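Long-range contacts in RmpA (Streptococcus mutans, PDB 3BJV), which probably relays phosphoryl groups as the IIA component of a phosphotransferase system for ascorbate uptake: residues I34-V39 / V75-F80; I59-M64 / H127-L132; P41-A46 / P67-E72; Q5-N10 / F80-L85. All blocks are in the same frame, centred on the assembly; numbering follows the deposited sequence.

Contact 1: residues I34-V39 / V75-F80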
# COMPACT_ATOMS: atom_id res chain seq x y z
N ILE A 34 7.91 -18.80 9.72
CA ILE A 34 8.51 -20.08 9.40
C ILE A 34 8.04 -21.15 10.45
O ILE A 34 7.59 -22.23 10.07
CB ILE A 34 10.02 -20.01 9.40
CG1 ILE A 34 10.51 -19.09 8.30
CG2 ILE A 34 10.55 -21.37 9.24
CD1 ILE A 34 11.89 -18.50 8.60
N GLU A 35 8.13 -20.85 11.74
CA GLU A 35 7.70 -21.82 12.73
C GLU A 35 6.22 -22.24 12.58
O GLU A 35 5.89 -23.41 12.65
CB GLU A 35 7.99 -21.33 14.13
CG GLU A 35 9.46 -21.16 14.40
CD GLU A 35 9.74 -20.21 15.55
OE1 GLU A 35 8.80 -19.64 16.16
OE2 GLU A 35 10.94 -20.03 15.87
N SER A 36 5.33 -21.30 12.31
CA SER A 36 3.97 -21.71 12.08
C SER A 36 3.71 -22.38 10.76
O SER A 36 2.63 -22.93 10.60
CB SER A 36 3.02 -20.53 12.28
OG SER A 36 3.22 -19.58 11.28
N GLY A 37 4.64 -22.33 9.81
CA GLY A 37 4.35 -22.84 8.45
C GLY A 37 3.60 -21.86 7.52
O GLY A 37 3.20 -22.22 6.43
N ALA A 38 3.45 -20.59 7.92
CA ALA A 38 2.92 -19.58 7.00
C ALA A 38 3.83 -19.38 5.80
O ALA A 38 3.35 -19.20 4.70
CB ALA A 38 2.66 -18.29 7.71
N VAL A 39 5.14 -19.41 6.02
CA VAL A 39 6.08 -19.28 4.92
C VAL A 39 7.11 -20.42 4.92
O VAL A 39 7.36 -21.01 5.97
CB VAL A 39 6.83 -17.91 4.90
CG1 VAL A 39 5.88 -16.79 4.70
CG2 VAL A 39 7.69 -17.68 6.20
N VAL A 75 5.60 -18.19 0.21
CA VAL A 75 4.42 -18.01 1.02
C VAL A 75 3.47 -19.21 0.79
O VAL A 75 3.17 -19.51 -0.36
CB VAL A 75 3.70 -16.65 0.72
CG1 VAL A 75 2.38 -16.51 1.54
CG2 VAL A 75 4.68 -15.43 0.97
N GLN A 76 3.06 -19.87 1.89
CA GLN A 76 2.06 -20.92 1.92
C GLN A 76 0.73 -20.35 2.25
O GLN A 76 -0.28 -20.76 1.73
CB GLN A 76 2.33 -21.93 3.04
CG GLN A 76 3.77 -22.45 3.15
CD GLN A 76 4.01 -23.62 2.27
OE1 GLN A 76 3.60 -23.63 1.09
NE2 GLN A 76 4.69 -24.63 2.81
N ARG A 77 0.71 -19.42 3.18
CA ARG A 77 -0.55 -18.81 3.51
C ARG A 77 -0.36 -17.39 4.03
O ARG A 77 0.75 -17.01 4.43
CB ARG A 77 -1.32 -19.69 4.50
CG ARG A 77 -0.67 -19.83 5.82
CD ARG A 77 -1.58 -20.61 6.72
NE ARG A 77 -1.35 -20.22 8.11
CZ ARG A 77 -0.62 -20.94 8.96
NH1 ARG A 77 -0.06 -22.11 8.54
NH2 ARG A 77 -0.48 -20.50 10.22
N ASP A 78 -1.47 -16.63 3.98
CA ASP A 78 -1.49 -15.19 4.38
C ASP A 78 -1.23 -15.08 5.90
O ASP A 78 -1.79 -15.81 6.67
CB ASP A 78 -2.84 -14.56 4.04
CG ASP A 78 -3.04 -14.40 2.58
OD1 ASP A 78 -2.23 -13.72 1.89
OD2 ASP A 78 -4.01 -14.99 2.09
N ALA A 79 -0.32 -14.22 6.32
CA ALA A 79 -0.01 -14.12 7.77
C ALA A 79 0.78 -12.90 8.00
O ALA A 79 1.29 -12.32 7.03
CB ALA A 79 0.77 -15.36 8.26
N PHE A 80 0.86 -12.51 9.27
CA PHE A 80 1.59 -11.36 9.72
C PHE A 80 2.34 -11.73 10.99
O PHE A 80 1.91 -12.59 11.71
CB PHE A 80 0.63 -10.23 10.14
CG PHE A 80 -0.29 -9.75 9.07
CD1 PHE A 80 -1.58 -10.27 8.95
CD2 PHE A 80 0.10 -8.70 8.22
CE1 PHE A 80 -2.45 -9.80 7.97
CE2 PHE A 80 -0.81 -8.19 7.24
CZ PHE A 80 -2.06 -8.73 7.13

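Contact 2: residues I59-M64 / H127-L132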
# COMPACT_ATOMS: atom_id res chain seq x y z
N ILE A 59 9.72 0.38 4.13
CA ILE A 59 9.75 1.23 5.29
C ILE A 59 8.74 2.32 5.03
O ILE A 59 9.10 3.38 4.53
CB ILE A 59 11.21 1.76 5.56
CG1 ILE A 59 12.15 0.57 5.85
CG2 ILE A 59 11.21 2.74 6.72
CD1 ILE A 59 13.59 0.87 5.99
N LEU A 60 7.47 2.05 5.36
CA LEU A 60 6.35 2.95 5.02
C LEU A 60 6.36 4.33 5.63
O LEU A 60 5.98 5.30 4.99
CB LEU A 60 4.99 2.32 5.34
CG LEU A 60 4.37 1.44 4.25
CD1 LEU A 60 2.87 1.39 4.49
CD2 LEU A 60 4.73 1.82 2.77
N MET A 61 6.79 4.39 6.88
CA MET A 61 6.92 5.63 7.61
C MET A 61 8.08 5.42 8.55
O MET A 61 8.42 4.28 8.83
CB MET A 61 5.62 5.99 8.34
CG MET A 61 5.00 4.92 9.28
SD MET A 61 3.48 5.52 10.18
CE MET A 61 4.14 6.21 11.72
N PRO A 62 8.69 6.52 9.06
CA PRO A 62 9.89 6.31 9.90
C PRO A 62 9.57 5.57 11.20
O PRO A 62 8.48 5.74 11.71
CB PRO A 62 10.42 7.74 10.14
CG PRO A 62 9.78 8.57 9.04
CD PRO A 62 8.39 7.96 8.92
N GLY A 63 10.51 4.76 11.68
CA GLY A 63 10.29 3.86 12.80
C GLY A 63 9.78 2.46 12.44
O GLY A 63 10.01 1.51 13.19
N MET A 64 9.08 2.28 11.33
CA MET A 64 8.54 0.95 11.05
C MET A 64 8.96 0.34 9.67
O MET A 64 9.27 1.07 8.71
CB MET A 64 7.02 0.93 11.26
CG MET A 64 6.19 1.60 10.15
SD MET A 64 6.10 0.67 8.57
CE MET A 64 4.79 -0.49 8.93
N HIS A 127 0.70 8.28 18.48
CA HIS A 127 1.92 7.78 19.07
C HIS A 127 2.00 6.27 18.89
O HIS A 127 2.33 5.56 19.86
CB HIS A 127 1.92 8.07 20.58
CG HIS A 127 1.60 9.49 20.95
ND1 HIS A 127 2.37 10.56 20.56
CD2 HIS A 127 0.59 9.99 21.71
CE1 HIS A 127 1.85 11.67 21.05
NE2 HIS A 127 0.77 11.35 21.75
N SER A 128 1.67 5.77 17.69
CA SER A 128 1.58 4.29 17.47
C SER A 128 2.93 3.60 17.68
O SER A 128 2.97 2.57 18.30
CB SER A 128 1.00 3.94 16.11
OG SER A 128 1.84 4.41 15.05
N ILE A 129 4.01 4.19 17.20
CA ILE A 129 5.34 3.64 17.38
C ILE A 129 5.73 3.61 18.85
O ILE A 129 6.23 2.59 19.35
CB ILE A 129 6.41 4.41 16.53
CG1 ILE A 129 6.06 4.35 15.05
CG2 ILE A 129 7.82 3.85 16.74
CD1 ILE A 129 6.44 3.04 14.37
N GLU A 130 5.49 4.71 19.56
CA GLU A 130 5.86 4.78 20.96
C GLU A 130 5.00 3.86 21.82
O GLU A 130 5.44 3.37 22.84
CB GLU A 130 5.68 6.22 21.43
CG GLU A 130 5.61 6.44 22.93
CD GLU A 130 5.48 7.94 23.30
OE1 GLU A 130 6.41 8.76 22.95
OE2 GLU A 130 4.45 8.30 23.92
N ARG A 131 3.75 3.68 21.45
CA ARG A 131 2.88 2.85 22.23
C ARG A 131 3.23 1.36 21.94
O ARG A 131 3.38 0.58 22.88
CB ARG A 131 1.43 3.21 21.96
CG ARG A 131 1.03 4.62 22.47
CD ARG A 131 -0.36 5.11 21.90
NE ARG A 131 -1.40 4.16 22.28
CZ ARG A 131 -2.54 3.95 21.65
NH1 ARG A 131 -2.84 4.64 20.55
NH2 ARG A 131 -3.38 3.05 22.14
N LEU A 132 3.44 1.00 20.67
CA LEU A 132 3.86 -0.39 20.30
C LEU A 132 5.11 -0.88 21.03
O LEU A 132 5.16 -2.00 21.56
CB LEU A 132 4.02 -0.47 18.79
CG LEU A 132 2.67 -0.67 18.07
CD1 LEU A 132 2.88 -0.64 16.60
CD2 LEU A 132 2.10 -1.99 18.48

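Contact 3: residues P41-A46 / P67-E72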
# COMPACT_ATOMS: atom_id res chain seq x y z
N PRO A 41 11.09 -21.64 4.64
CA PRO A 41 12.37 -21.07 5.09
C PRO A 41 13.04 -20.07 4.12
O PRO A 41 13.69 -19.15 4.58
CB PRO A 41 13.25 -22.32 5.28
CG PRO A 41 12.30 -23.38 5.60
CD PRO A 41 11.07 -23.10 4.79
N GLU A 42 12.88 -20.26 2.81
CA GLU A 42 13.51 -19.47 1.80
C GLU A 42 13.02 -18.05 1.79
O GLU A 42 13.67 -17.22 1.20
CB GLU A 42 13.21 -20.04 0.40
CG GLU A 42 11.71 -20.03 0.02
CD GLU A 42 11.39 -20.75 -1.29
OE1 GLU A 42 12.00 -20.40 -2.35
OE2 GLU A 42 10.52 -21.68 -1.25
N TYR A 43 11.86 -17.80 2.39
CA TYR A 43 11.24 -16.47 2.44
C TYR A 43 12.16 -15.44 3.06
O TYR A 43 12.28 -14.34 2.59
CB TYR A 43 9.91 -16.50 3.23
CG TYR A 43 8.99 -15.31 2.97
CD1 TYR A 43 8.50 -15.03 1.69
CD2 TYR A 43 8.63 -14.45 4.01
CE1 TYR A 43 7.67 -13.92 1.46
CE2 TYR A 43 7.79 -13.38 3.79
CZ TYR A 43 7.33 -13.11 2.53
OH TYR A 43 6.49 -12.05 2.36
N TYR A 44 12.84 -15.86 4.10
CA TYR A 44 13.90 -15.15 4.75
C TYR A 44 15.05 -14.74 3.83
O TYR A 44 15.38 -13.56 3.78
CB TYR A 44 14.39 -15.98 5.96
CG TYR A 44 15.66 -15.50 6.60
CD1 TYR A 44 15.77 -14.23 7.17
CD2 TYR A 44 16.75 -16.32 6.63
CE1 TYR A 44 16.99 -13.80 7.74
CE2 TYR A 44 17.94 -15.92 7.18
CZ TYR A 44 18.06 -14.67 7.73
OH TYR A 44 19.29 -14.37 8.27
N ASN A 45 15.66 -15.70 3.13
CA ASN A 45 16.77 -15.41 2.22
C ASN A 45 16.29 -14.42 1.15
O ASN A 45 17.03 -13.51 0.77
CB ASN A 45 17.31 -16.72 1.56
CG ASN A 45 18.42 -16.46 0.51
OD1 ASN A 45 18.17 -16.43 -0.69
ND2 ASN A 45 19.64 -16.26 0.96
N ALA A 46 15.05 -14.60 0.68
CA ALA A 46 14.48 -13.69 -0.33
C ALA A 46 14.40 -12.23 0.10
O ALA A 46 14.67 -11.34 -0.71
CB ALA A 46 13.13 -14.17 -0.82
N PRO A 67 8.58 -5.97 6.38
CA PRO A 67 9.41 -6.83 5.51
C PRO A 67 8.56 -7.91 4.80
O PRO A 67 7.70 -8.55 5.44
CB PRO A 67 10.38 -7.50 6.48
CG PRO A 67 10.20 -6.83 7.80
CD PRO A 67 8.90 -6.12 7.81
N HIS A 68 8.76 -8.06 3.50
CA HIS A 68 8.07 -9.06 2.67
C HIS A 68 8.84 -9.33 1.36
O HIS A 68 9.81 -8.64 1.02
CB HIS A 68 6.66 -8.63 2.32
CG HIS A 68 6.61 -7.41 1.46
ND1 HIS A 68 6.94 -6.15 1.92
CD2 HIS A 68 6.27 -7.26 0.17
CE1 HIS A 68 6.83 -5.28 0.94
NE2 HIS A 68 6.44 -5.93 -0.14
N ALA A 69 8.40 -10.36 0.64
CA ALA A 69 8.91 -10.71 -0.66
C ALA A 69 7.67 -11.12 -1.50
O ALA A 69 6.56 -11.12 -0.99
CB ALA A 69 9.90 -11.84 -0.53
N ARG A 70 7.89 -11.47 -2.77
CA ARG A 70 6.83 -11.95 -3.68
C ARG A 70 6.22 -13.23 -3.09
O ARG A 70 6.93 -13.93 -2.41
CB ARG A 70 7.41 -12.31 -5.08
CG ARG A 70 8.28 -11.22 -5.75
CD ARG A 70 8.55 -11.53 -7.25
NE ARG A 70 9.28 -12.80 -7.51
CZ ARG A 70 9.45 -13.35 -8.74
NH1 ARG A 70 8.95 -12.74 -9.83
NH2 ARG A 70 10.12 -14.50 -8.89
N PRO A 71 4.91 -13.52 -3.34
CA PRO A 71 4.30 -14.81 -2.95
C PRO A 71 5.09 -16.03 -3.41
O PRO A 71 5.17 -17.00 -2.67
CB PRO A 71 2.93 -14.79 -3.60
CG PRO A 71 2.62 -13.35 -3.75
CD PRO A 71 3.91 -12.63 -3.98
N GLU A 72 5.72 -15.95 -4.58
CA GLU A 72 6.41 -17.08 -5.17
C GLU A 72 7.65 -17.47 -4.39
O GLU A 72 8.11 -18.59 -4.49
CB GLU A 72 6.83 -16.81 -6.64
CG GLU A 72 5.64 -16.60 -7.58
CD GLU A 72 5.03 -15.21 -7.43
OE1 GLU A 72 5.71 -14.37 -6.78
OE2 GLU A 72 3.90 -14.96 -7.93

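Contact 4: residues Q5-N10 / F80-L85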
# COMPACT_ATOMS: atom_id res chain seq x y z
N GLN A 5 -6.28 -12.16 14.35
CA GLN A 5 -6.38 -13.57 14.20
C GLN A 5 -5.10 -14.16 13.64
O GLN A 5 -4.69 -15.22 14.09
CB GLN A 5 -7.62 -13.88 13.39
CG GLN A 5 -7.50 -15.01 12.43
CD GLN A 5 -8.26 -16.23 12.86
OE1 GLN A 5 -9.31 -16.59 12.27
NE2 GLN A 5 -7.74 -16.91 13.91
N ALA A 6 -4.45 -13.49 12.67
CA ALA A 6 -3.11 -13.90 12.22
C ALA A 6 -2.10 -13.93 13.38
O ALA A 6 -1.36 -14.91 13.58
CB ALA A 6 -2.61 -12.97 11.11
N PHE A 7 -2.06 -12.84 14.14
CA PHE A 7 -1.18 -12.76 15.29
C PHE A 7 -1.41 -13.91 16.26
O PHE A 7 -0.47 -14.49 16.69
CB PHE A 7 -1.39 -11.45 16.05
CG PHE A 7 -0.81 -10.25 15.39
CD1 PHE A 7 0.22 -10.37 14.45
CD2 PHE A 7 -1.27 -8.98 15.75
CE1 PHE A 7 0.75 -9.27 13.86
CE2 PHE A 7 -0.72 -7.83 15.16
CZ PHE A 7 0.30 -7.98 14.20
N LYS A 8 -2.66 -14.18 16.64
CA LYS A 8 -2.98 -15.26 17.56
C LYS A 8 -2.63 -16.63 17.01
O LYS A 8 -1.94 -17.40 17.67
CB LYS A 8 -4.47 -15.29 17.89
CG LYS A 8 -5.04 -14.03 18.44
CD LYS A 8 -6.37 -14.39 19.12
CE LYS A 8 -7.48 -13.34 18.93
NZ LYS A 8 -8.78 -13.82 19.52
N GLU A 9 -3.12 -16.94 15.81
CA GLU A 9 -2.90 -18.24 15.19
C GLU A 9 -1.41 -18.48 14.98
O GLU A 9 -0.95 -19.62 15.11
CB GLU A 9 -3.56 -18.32 13.82
CG GLU A 9 -4.97 -18.78 13.71
CD GLU A 9 -5.49 -18.66 12.23
OE1 GLU A 9 -4.66 -18.42 11.26
OE2 GLU A 9 -6.74 -18.78 12.05
N ASN A 10 -0.65 -17.45 14.58
CA ASN A 10 0.77 -17.68 14.26
C ASN A 10 1.72 -17.52 15.44
O ASN A 10 2.92 -17.74 15.28
CB ASN A 10 1.21 -16.82 13.09
CG ASN A 10 0.57 -17.26 11.81
OD1 ASN A 10 0.98 -18.24 11.24
ND2 ASN A 10 -0.44 -16.56 11.35
N PHE A 80 0.86 -12.51 9.27
CA PHE A 80 1.59 -11.36 9.72
C PHE A 80 2.34 -11.73 10.99
O PHE A 80 1.91 -12.59 11.71
CB PHE A 80 0.63 -10.23 10.14
CG PHE A 80 -0.29 -9.75 9.07
CD1 PHE A 80 -1.58 -10.27 8.95
CD2 PHE A 80 0.10 -8.70 8.22
CE1 PHE A 80 -2.45 -9.80 7.97
CE2 PHE A 80 -0.81 -8.19 7.24
CZ PHE A 80 -2.06 -8.73 7.13
N SER A 81 3.46 -11.03 11.25
CA SER A 81 4.03 -10.99 12.58
C SER A 81 4.32 -9.53 13.03
O SER A 81 4.26 -8.60 12.27
CB SER A 81 5.31 -11.80 12.62
OG SER A 81 6.32 -11.07 11.95
N LEU A 82 4.60 -9.35 14.30
CA LEU A 82 4.96 -8.07 14.83
C LEU A 82 6.05 -8.30 15.86
O LEU A 82 5.89 -9.11 16.81
CB LEU A 82 3.75 -7.38 15.43
CG LEU A 82 3.93 -5.89 15.75
CD1 LEU A 82 2.60 -5.25 15.58
CD2 LEU A 82 4.46 -5.67 17.17
N VAL A 83 7.15 -7.57 15.65
CA VAL A 83 8.32 -7.63 16.49
C VAL A 83 8.64 -6.17 16.86
O VAL A 83 8.59 -5.30 15.99
CB VAL A 83 9.51 -8.25 15.70
CG1 VAL A 83 10.88 -7.80 16.27
CG2 VAL A 83 9.42 -9.81 15.63
N THR A 84 8.97 -5.90 18.13
CA THR A 84 9.47 -4.59 18.56
C THR A 84 10.88 -4.78 19.11
O THR A 84 11.15 -5.77 19.74
CB THR A 84 8.62 -3.98 19.67
OG1 THR A 84 8.56 -4.87 20.78
CG2 THR A 84 7.16 -3.67 19.18
N LEU A 85 11.77 -3.87 18.79
CA LEU A 85 13.17 -3.86 19.28
C LEU A 85 13.35 -2.93 20.50
O LEU A 85 12.58 -1.95 20.67
CB LEU A 85 14.12 -3.40 18.13
CG LEU A 85 14.02 -4.23 16.85
CD1 LEU A 85 14.78 -3.58 15.84
CD2 LEU A 85 14.62 -5.61 17.08

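Contact 1: residues I34-V39 / V75-F80
Ala38 and Val39 run beside Val75-Arg77 just after helix 22-36 ends, and the two backbones join in a single beta bridge between Val39 and Val75, whose CA atoms lie 4.4 Å apart. The helix closes in a Schellman motif with Gly37 at positive phi, which turns the chain so that Ala38 O faces the other segment. Ala38 O accepts two N-H groups: Gln76 N at 2.9 Å, tilted from the carbonyl plane, and Arg77 N at 3.1 Å, lying in that plane on a lone pair. Among the side chains, Arg77 is extended from CG to NE and runs back past the turn; one guanidinium face lies over Ala38 CA, offset toward the rim, while NH1 makes a weak hydrogen bond of 3.5 Å to Ser36 O. Gln76 lays its CG against Gly37 O. Ala38 CB meets Ala79 CB at 3.5 Å, and Val39 CG1 touches Val75 CG2 at 4.1 Å, the two side chains crossing at a slant. Both valines also rest on Ala104 of strand 96-104, whereas Ser36 OG hydrogen-bonds Asn10 OD1, so the junction lies between the central sheet and helix 3-10.

Contact 2: residues I59-M64 / H127-L132
Ile129 of helix 128-133 faces the turn formed by Met61-Met64, and its CD1 does most of the touching. With CG1 anti to the carbonyl carbon (chi1 -59°), the longer branch projects toward the start of strand 63-65, where Ile129 CD1 sits 3.8 Å from Met64 CB and 3.9 Å from Gly63 C. Met64 offers only the base of its side chain here: its chain bends at chi2 and chi3, and the thioether swings away from the helix. Met61 behaves differently. Met61 CE comes alongside the same isoleucine, 4.3 Å from Ile129 CG1, and lies 4.4 Å from Ser128 OG, a hydroxyl whose hydrogen bond goes to Phe123 O. The turn is a type II beta turn, closed by Met64 N to Met61 O at 3.3 Å, with Gly63 at its third position and positive phi; its last two residues begin strand 63-65 of the mixed sheet. With no hydrogen bond across the two segments, the contact is apolar and joins the short strand to the first turn of the helix. Phe123 of helix 108-123 packs on both Met64 and Ile129. The turn also reaches the dimer partner, Met61 meeting Tyr153 and Pro62 meeting Pro152 of the second subunit.

Contact 3: residues P41-A46 / P67-E72
Tyr43 reaches out from the first turns of helix 42-54 and brings CE1 of its ring against Ala69 CB, 3.6 Å away. Its CG is anti to the backbone N (chi1 -162°), which carries the ring off the helix and across to the loop backbone at His68-Ala69. The hydroxyl thus arrives where Ala69 N donates to Tyr43 OH over 3.1 Å with a nearly straight N-H...O angle of 163°. The same hydroxyl is also hydrogen-bonded to Leu103 O of strand 96-104, a carbonyl that can only accept, so the phenol bridges the loop and the sheet and is held by two hydrogen bonds. Close by, Tyr43 OH lies 3.4 Å from His68 CB, and Arg70 O lies at the edge of the Tyr43 ring, 3.9 Å from CE1. One helical turn further on, Ala46 CB adds a small methyl contact to Ala69 CB at 4.0 Å, so that Ala69 CB touches two residues of the same helix. In the alpha/beta sandwich of this family, the contact fastens an irregular connection, running from strand 63-65 to strand 79-85, against helix 42-54. His68 places its ring on the side away from Tyr43: CG sits between the backbone N and the carbonyl carbon, and ND1 hydrogen-bonds Met66 O. The imidazole also meets Tyr57 edge-to-face and the His111 ring at about 45°, and packs near Thr112 of the second subunit. Further along the loop, Arg70 and Glu72 form a long salt bridge, NE to OE1 4.0 Å, in which no N-H points at the oxygen.

Contact 4: residues Q5-N10 / F80-L85
Phe7, Ala6, Phe80 and Leu82 make a largely apolar contact between helix 3-10 and strand 79-85, without a hydrogen bond from one segment to the other. The aliphatic-aromatic part has two forms. Ala6 CB touches the Phe80 ring at its edge, in the ring plane, 3.6 Å from CD1. Phe7 instead uses the far end of its own ring: CE1 lies 3.8 Å from Phe80 CB and 3.7 Å from Ser81 C, while CZ lies 3.7 Å from Leu82 CB and 3.8 Å from Leu82 CD1. The two phenylalanines therefore do not stack; the ring of Phe7 meets the base of Phe80, and the Phe80 ring, with CG beside the backbone N (chi1 -59°), leads off toward helix 108-123. This arrangement reflects the three-layer alpha/beta sandwich. Phe80 and Leu82 project from one side of the strand, toward Ala115, Ile119 and Leu122 of helix 108-123, whereas Ser81 turns the other way and its OG hydrogen-bonds Ser29 O of helix 22-36. Helix 3-10 thus packs by its Ala6 and Phe7 against the beginning of a strand of the sheet, with Phe7 also on Ile13 of the neighbouring parallel strand. The polar part lies within the helix segment. Ala6 O accepts two bonds, from Asn10 N at 2.8 Å and from Asn10 ND2 at 2.9 Å, which arrive from opposite faces of the carbonyl plane. The side-chain amide is in this way tied back to the carbonyl of Ala6, which limits its rotation, while OD1 is hydrogen-bonded to Ser36 OG.

How the contacts relate
The four contacts lie within one alpha/beta sandwich domain. Contacts 1 and 4 share Phe80 and strand 79-85, have centres about 11 Å apart, and touch through Asn10. Contact 3, about 10 Å between centres from contact 1, meets it where Val75 packs on Tyr43. Along the chain contact 3 falls between the segments of contact 1, and contact 1 between those of contact 4. Contact 2 crosses all three; its centre is about 24 Å from that of contact 1 but about 16 Å from that of contact 4, which it touches through Leu132 and Thr84, and its turn reaches the second subunit. Contacts 1, 2 and 4 reach one mixed sheet; contact 3 joins helix 42-54 to the loop after strand 63-65.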